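Local atomic coordinates of solute-binding protein (Thermoactinomyces vulgaris, PDB entry 2ZYO), a protein that binds cyclodextrins and maltodextrins, here maltotetraose, and probably hands them to a membrane transporter for sugar uptake. Residues A[55-58]-A[59-62]; A[145-148]-A[149-153]; A[376-379]-A[380-384]. One frame throughout, in Å; residues are numbered along the deposited sequence.

Interaction 1: residues A[55-58]-A[59-62]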
loop_
_atom_site.group_PDB
_atom_site.type_symbol
_atom_site.label_atom_id
_atom_site.label_comp_id
_atom_site.label_asym_id
_atom_site.label_seq_id
_atom_site.Cartn_x
_atom_site.Cartn_y
_atom_site.Cartn_z
ATOM N N PRO A 55 20.904 -7.092 -5.775
ATOM C CA PRO A 55 20.298 -5.867 -5.252
ATOM C C PRO A 55 19.782 -4.945 -6.357
ATOM O O PRO A 55 20.569 -4.425 -7.151
ATOM C CB PRO A 55 21.450 -5.204 -4.491
ATOM C CG PRO A 55 22.682 -5.697 -5.167
ATOM C CD PRO A 55 22.367 -7.110 -5.580
ATOM N N VAL A 56 18.462 -4.770 -6.408
ATOM C CA VAL A 56 17.821 -3.809 -7.310
ATOM C C VAL A 56 16.662 -3.135 -6.579
ATOM O O VAL A 56 15.783 -3.811 -6.032
ATOM C CB VAL A 56 17.281 -4.455 -8.619
ATOM C CG1 VAL A 56 16.801 -3.372 -9.581
ATOM C CG2 VAL A 56 18.336 -5.323 -9.302
ATOM N N ALA A 57 16.667 -1.803 -6.574
ATOM C CA ALA A 57 15.634 -1.025 -5.899
ATOM C C ALA A 57 14.254 -1.395 -6.426
ATOM O O ALA A 57 14.073 -1.571 -7.630
ATOM C CB ALA A 57 15.889 0.457 -6.081
ATOM N N LEU A 58 13.292 -1.520 -5.516
ATOM C CA LEU A 58 11.927 -1.914 -5.868
ATOM C C LEU A 58 11.362 -1.152 -7.065
ATOM O O LEU A 58 10.881 -1.761 -8.022
ATOM C CB LEU A 58 10.995 -1.766 -4.660
ATOM C CG LEU A 58 10.638 -2.989 -3.804
ATOM C CD1 LEU A 58 11.728 -4.057 -3.759
ATOM C CD2 LEU A 58 10.275 -2.526 -2.404
ATOM N N LEU A 59 11.450 0.175 -7.023
ATOM C CA LEU A 59 10.856 1.012 -8.063
ATOM C C LEU A 59 11.718 1.149 -9.321
ATOM O O LEU A 59 11.365 1.887 -10.242
ATOM C CB LEU A 59 10.465 2.387 -7.500
ATOM C CG LEU A 59 9.367 2.400 -6.428
ATOM C CD1 LEU A 59 9.099 3.818 -5.955
ATOM C CD2 LEU A 59 8.071 1.739 -6.913
ATOM N N LYS A 60 12.834 0.425 -9.356
ATOM C CA LYS A 60 13.692 0.370 -10.540
ATOM C C LYS A 60 13.612 -0.975 -11.258
ATOM O O LYS A 60 14.084 -1.110 -12.390
ATOM C CB LYS A 60 15.143 0.673 -10.166
ATOM C CG LYS A 60 15.379 2.118 -9.768
ATOM C CD LYS A 60 16.857 2.443 -9.739
ATOM C CE LYS A 60 17.098 3.874 -9.286
ATOM N NZ LYS A 60 16.600 4.877 -10.272
ATOM N N GLN A 61 13.004 -1.961 -10.603
ATOM C CA GLN A 61 12.979 -3.331 -11.121
ATOM C C GLN A 61 12.185 -3.493 -12.415
ATOM O O GLN A 61 12.601 -4.231 -13.310
ATOM C CB GLN A 61 12.469 -4.305 -10.059
ATOM C CG GLN A 61 13.471 -4.573 -8.949
ATOM C CD GLN A 61 13.145 -5.806 -8.130
ATOM O OE1 GLN A 61 12.445 -6.712 -8.590
ATOM N NE2 GLN A 61 13.660 -5.851 -6.910
ATOM N N GLN A 62 11.048 -2.808 -12.507
ATOM C CA GLN A 62 10.198 -2.892 -13.689
ATOM C C GLN A 62 10.934 -2.377 -14.930
ATOM O O GLN A 62 10.933 -3.030 -15.977
ATOM C CB GLN A 62 8.881 -2.141 -13.463
ATOM C CG GLN A 62 7.733 -2.637 -14.325
ATOM C CD GLN A 62 6.366 -2.144 -13.876
ATOM O OE1 GLN A 62 6.129 -1.891 -12.691
ATOM N NE2 GLN A 62 5.449 -2.027 -14.825
HETATM O O HOH W 1 9.861 -1.188 -10.490
#
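Q61 reaches back along the chain and lays its side chain against V56. The two side chains cross at a slant. Their closest carbon contact is V56 CG1 to Q61 CG, at 3.6 Å. V56 offers this methyl because CG1 lies anti to the backbone N (chi1 -172°), beside its own carbonyl carbon. Beyond CG the Q61 chain runs extended, and its amide end comes over the V56 carbonyl. There Q61 NE2 donates to V56 O at 3.1 Å. The N-H points almost straight at the oxygen (166°). The carbonyl oxygen lies close to the plane of the Q61 amide, but the nitrogen stands above the carbonyl plane and not on a lone pair. The other amide atom, Q61 OE1, takes the backbone N-H of T79, so the Q61 amide is gripped at both ends. This makes it a link between V56, just past strand 50-55, and strand 77-81, at a strand-to-helix connection of the solute-binding fold. L58 lies alongside Q61 and points the same way, with CD1 4.1 Å from Q61 NE2. On another side of the turn A57 CB meets K60 CG at 4.1 Å, while the K60 amine end leads away. The chain itself folds as a type I beta turn, closed by K60 N to A57 O at 2.9 Å. A weak bond from Q61 N to L58 O follows at 3.3 Å. L58 O also accepts a hydrogen bond from a water at 2.7 Å, and that water accepts one from Q62 N at 2.8 Å.

Interaction 2: residues A[145-148]-A[149-153]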
loop_
_atom_site.group_PDB
_atom_site.type_symbol
_atom_site.label_atom_id
_atom_site.label_comp_id
_atom_site.label_asym_id
_atom_site.label_seq_id
_atom_site.Cartn_x
_atom_site.Cartn_y
_atom_site.Cartn_z
ATOM N N ALA A 145 -13.662 6.606 19.554
ATOM C CA ALA A 145 -14.423 5.419 19.157
ATOM C C ALA A 145 -15.086 5.556 17.790
ATOM O O ALA A 145 -15.381 4.553 17.136
ATOM C CB ALA A 145 -15.469 5.090 20.214
ATOM N N THR A 146 -15.335 6.796 17.376
ATOM C CA THR A 146 -16.009 7.082 16.109
ATOM C C THR A 146 -15.291 8.210 15.382
ATOM O O THR A 146 -14.523 8.962 15.987
ATOM C CB THR A 146 -17.477 7.515 16.321
ATOM O OG1 THR A 146 -17.509 8.729 17.080
ATOM C CG2 THR A 146 -18.281 6.437 17.042
ATOM N N TYR A 147 -15.547 8.326 14.081
ATOM C CA TYR A 147 -15.009 9.431 13.301
ATOM C C TYR A 147 -15.471 10.785 13.845
ATOM O O TYR A 147 -14.681 11.730 13.904
ATOM C CB TYR A 147 -15.373 9.299 11.819
ATOM C CG TYR A 147 -14.849 10.455 11.004
ATOM C CD1 TYR A 147 -13.496 10.539 10.677
ATOM C CD2 TYR A 147 -15.694 11.484 10.594
ATOM C CE1 TYR A 147 -13.000 11.609 9.951
ATOM C CE2 TYR A 147 -15.207 12.560 9.863
ATOM C CZ TYR A 147 -13.858 12.612 9.545
ATOM O OH TYR A 147 -13.359 13.670 8.822
ATOM N N ASP A 148 -16.744 10.867 14.239
ATOM C CA ASP A 148 -17.313 12.088 14.817
ATOM C C ASP A 148 -16.493 12.558 16.017
ATOM O O ASP A 148 -16.186 13.747 16.143
ATOM C CB ASP A 148 -18.771 11.862 15.240
ATOM C CG ASP A 148 -19.692 11.580 14.062
ATOM O OD1 ASP A 148 -19.780 12.427 13.141
ATOM O OD2 ASP A 148 -20.346 10.513 14.067
ATOM N N GLU A 149 -16.138 11.611 16.885
ATOM C CA GLU A 149 -15.352 11.899 18.085
ATOM C C GLU A 149 -13.923 12.316 17.741
ATOM O O GLU A 149 -13.362 13.210 18.379
ATOM C CB GLU A 149 -15.363 10.699 19.039
ATOM C CG GLU A 149 -16.681 10.534 19.802
ATOM C CD GLU A 149 -16.855 9.153 20.410
ATOM O OE1 GLU A 149 -16.833 8.158 19.655
ATOM O OE2 GLU A 149 -17.033 9.058 21.643
ATOM N N LEU A 150 -13.348 11.672 16.727
ATOM C CA LEU A 150 -12.020 12.025 16.232
ATOM C C LEU A 150 -11.999 13.447 15.683
ATOM O O LEU A 150 -11.075 14.212 15.965
ATOM C CB LEU A 150 -11.561 11.040 15.148
ATOM C CG LEU A 150 -10.150 11.232 14.574
ATOM C CD1 LEU A 150 -9.084 10.779 15.566
ATOM C CD2 LEU A 150 -10.004 10.500 13.249
ATOM N N PHE A 151 -13.017 13.797 14.900
ATOM C CA PHE A 151 -13.069 15.128 14.307
ATOM C C PHE A 151 -13.300 16.219 15.351
ATOM O O PHE A 151 -12.708 17.295 15.262
ATOM C CB PHE A 151 -14.106 15.219 13.187
ATOM C CG PHE A 151 -13.928 16.429 12.322
ATOM C CD1 PHE A 151 -12.911 16.470 11.375
ATOM C CD2 PHE A 151 -14.746 17.543 12.479
ATOM C CE1 PHE A 151 -12.718 17.596 10.585
ATOM C CE2 PHE A 151 -14.563 18.673 11.691
ATOM C CZ PHE A 151 -13.546 18.701 10.742
ATOM N N GLN A 152 -14.153 15.930 16.333
ATOM C CA GLN A 152 -14.368 16.831 17.468
ATOM C C GLN A 152 -13.058 17.078 18.216
ATOM O O GLN A 152 -12.730 18.219 18.555
ATOM C CB GLN A 152 -15.443 16.269 18.411
ATOM C CG GLN A 152 -15.665 17.079 19.699
ATOM C CD GLN A 152 -16.046 18.529 19.442
ATOM O OE1 GLN A 152 -16.791 18.838 18.513
ATOM N NE2 GLN A 152 -15.537 19.427 20.278
ATOM N N TYR A 153 -12.311 16.000 18.452
ATOM C CA TYR A 153 -10.994 16.065 19.083
ATOM C C TYR A 153 -10.050 16.984 18.302
ATOM O O TYR A 153 -9.313 17.768 18.894
ATOM C CB TYR A 153 -10.408 14.654 19.208
ATOM C CG TYR A 153 -9.120 14.561 19.999
ATOM C CD1 TYR A 153 -9.139 14.445 21.389
ATOM C CD2 TYR A 153 -7.883 14.568 19.356
ATOM C CE1 TYR A 153 -7.956 14.355 22.119
ATOM C CE2 TYR A 153 -6.696 14.480 20.077
ATOM C CZ TYR A 153 -6.739 14.372 21.455
ATOM O OH TYR A 153 -5.565 14.279 22.167
HETATM O O HOH W 2 -14.533 7.462 22.139
#
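T146 and E149 meet at the start of helix 147-157, where T146 is the N-cap. T146 OG1 sits between its own backbone N and carbonyl carbon (chi1 62°), the crowded position. From there it accepts from E149 N at 3.2 Å, the capping bond. The same hydroxyl donates a hydrogen bond to E149 OE1 at 2.7 Å. It reaches that oxygen on the anti side and 23° out of the carboxylate plane. E149 CG lies beside the backbone N and the chain then runs extended, which turns the carboxylate back toward the cap. The methyl T146 CG2 and A145 CB both lie about 3.4 Å from E149 OE1. On a buried face Y147 and F151 lie side by side and point the same way. Y147 OH comes 3.8 Å from F151 CD1 and is hydrogen-bonded to W218 NE1. The F151 ring also meets W218 edge-to-face and K217 in a cation-pi contact. Y147 CD1 touches L150 CD2 at 4.3 Å. Just before the cap, a water accepts from A145 N at 2.9 Å and donates weakly to E149 OE2 at 3.0 Å.

Interaction 3: residues A[376-379]-A[380-384]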
loop_
_atom_site.group_PDB
_atom_site.type_symbol
_atom_site.label_atom_id
_atom_site.label_comp_id
_atom_site.label_asym_id
_atom_site.label_seq_id
_atom_site.Cartn_x
_atom_site.Cartn_y
_atom_site.Cartn_z
ATOM N N THR A 376 -15.008 25.028 -4.969
ATOM C CA THR A 376 -15.910 24.175 -4.203
ATOM C C THR A 376 -15.549 22.713 -4.482
ATOM O O THR A 376 -14.947 22.417 -5.516
ATOM C CB THR A 376 -17.396 24.410 -4.570
ATOM O OG1 THR A 376 -17.633 23.987 -5.918
ATOM C CG2 THR A 376 -17.781 25.883 -4.411
ATOM N N PRO A 377 -15.888 21.799 -3.553
ATOM C CA PRO A 377 -15.712 20.366 -3.797
ATOM C C PRO A 377 -16.209 19.904 -5.173
ATOM O O PRO A 377 -15.472 19.218 -5.883
ATOM C CB PRO A 377 -16.532 19.731 -2.674
ATOM C CG PRO A 377 -16.364 20.690 -1.553
ATOM C CD PRO A 377 -16.413 22.050 -2.198
ATOM N N GLU A 378 -17.428 20.296 -5.545
ATOM C CA GLU A 378 -18.023 19.900 -6.827
ATOM C C GLU A 378 -17.208 20.394 -8.024
ATOM O O GLU A 378 -16.951 19.632 -8.956
ATOM C CB GLU A 378 -19.470 20.391 -6.927
ATOM C CG GLU A 378 -20.231 19.895 -8.157
ATOM C CD GLU A 378 -21.652 20.427 -8.218
ATOM O OE1 GLU A 378 -22.449 20.120 -7.303
ATOM O OE2 GLU A 378 -21.976 21.152 -9.186
ATOM N N GLN A 379 -16.811 21.667 -7.988
ATOM C CA GLN A 379 -16.026 22.284 -9.062
ATOM C C GLN A 379 -14.658 21.620 -9.219
ATOM O O GLN A 379 -14.232 21.320 -10.336
ATOM C CB GLN A 379 -15.846 23.787 -8.813
ATOM C CG GLN A 379 -17.111 24.630 -8.961
ATOM C CD GLN A 379 -16.962 26.033 -8.381
ATOM O OE1 GLN A 379 -16.157 26.269 -7.474
ATOM N NE2 GLN A 379 -17.748 26.971 -8.901
ATOM N N ALA A 380 -13.981 21.391 -8.094
ATOM C CA ALA A 380 -12.648 20.790 -8.097
ATOM C C ALA A 380 -12.672 19.354 -8.612
ATOM O O ALA A 380 -11.795 18.955 -9.382
ATOM C CB ALA A 380 -12.029 20.853 -6.711
ATOM N N LEU A 381 -13.680 18.589 -8.196
ATOM C CA LEU A 381 -13.807 17.196 -8.621
ATOM C C LEU A 381 -14.178 17.082 -10.095
ATOM O O LEU A 381 -13.641 16.231 -10.802
ATOM C CB LEU A 381 -14.819 16.440 -7.755
ATOM C CG LEU A 381 -14.430 16.155 -6.300
ATOM C CD1 LEU A 381 -15.601 15.528 -5.571
ATOM C CD2 LEU A 381 -13.190 15.270 -6.197
ATOM N N ASN A 382 -15.089 17.940 -10.551
ATOM C CA ASN A 382 -15.464 17.985 -11.963
ATOM C C ASN A 382 -14.265 18.275 -12.856
ATOM O O ASN A 382 -14.071 17.615 -13.880
ATOM C CB ASN A 382 -16.572 19.015 -12.201
ATOM C CG ASN A 382 -17.949 18.490 -11.835
ATOM O OD1 ASN A 382 -18.146 17.286 -11.644
ATOM N ND2 ASN A 382 -18.918 19.396 -11.748
ATOM N N ASP A 383 -13.458 19.256 -12.449
ATOM C CA ASP A 383 -12.234 19.610 -13.164
ATOM C C ASP A 383 -11.213 18.477 -13.155
ATOM O O ASP A 383 -10.596 18.188 -14.179
ATOM C CB ASP A 383 -11.607 20.874 -12.568
ATOM C CG ASP A 383 -12.385 22.134 -12.904
ATOM O OD1 ASP A 383 -13.369 22.060 -13.671
ATOM O OD2 ASP A 383 -12.000 23.206 -12.394
ATOM N N ALA A 384 -11.045 17.840 -11.997
ATOM C CA ALA A 384 -10.080 16.752 -11.840
ATOM C C ALA A 384 -10.415 15.555 -12.725
ATOM O O ALA A 384 -9.526 14.990 -13.366
ATOM C CB ALA A 384 -9.983 16.323 -10.380
#
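A glutamine amide, not a carboxylate, completes the capping box of helix 377-394: T376 is the N-cap and Q379 its partner. T376 O accepts from A380 N across the contact at 2.9 Å. The box has two reciprocal bonds. T376 OG1 accepts from Q379 N at 3.2 Å. T376 N donates to Q379 OE1 at 3.0 Å, and its N-H is almost in line with that oxygen (174°). The amide gets there because Q379 CG turns beside its backbone N (chi1 -70°) and the rest of the chain stays extended. One turn on, N382 folds its amide back over the carbonyl of E378. N382 CG is 3.3 Å from E378 O, the oxygen that also takes the bond from N382 N. The E378 and N382 side chains lie side by side and point the same way. E378 CG approaches N382 ND2 at 3.9 Å, with the carboxylate and amide planes 49° apart. N382 OD1 has its own partner in N204 ND2. On the buried face P377 and L381 pack on M212 of helix 206-220, and A380 on A366 and V370 of helix 360-371. L381 CG sits 3.3 Å from P377 O. D383 OD2 accepts from Q375 NE2, just before the cap. The box therefore gives acceptors to two backbone N-H groups, of T376 and Q379, without a charged group, while the acidic E378 in the first turn probably suits the positive end of the helix dipole.

The three contacts come in series along the chain. None nests in or crosses another, and each closes only a turn at the start of a helix. Interaction 1 joins the end of strand 50-55 to helix 61-71, next to strands 20-25 and 77-81. The L59 side chain lies about 8 Å from a bound glucose unit. Interaction 2 begins helix 147-157, on the opposite side of the chain's centre; their centres are about 40 Å apart. Interaction 3 begins the last helix, 377-394, which packs on helix 360-371, the carrier of pocket residues W360 and N364. Interactions 2 and 3 do not touch, yet both lean on helix 206-220, through W218 and M212 respectively.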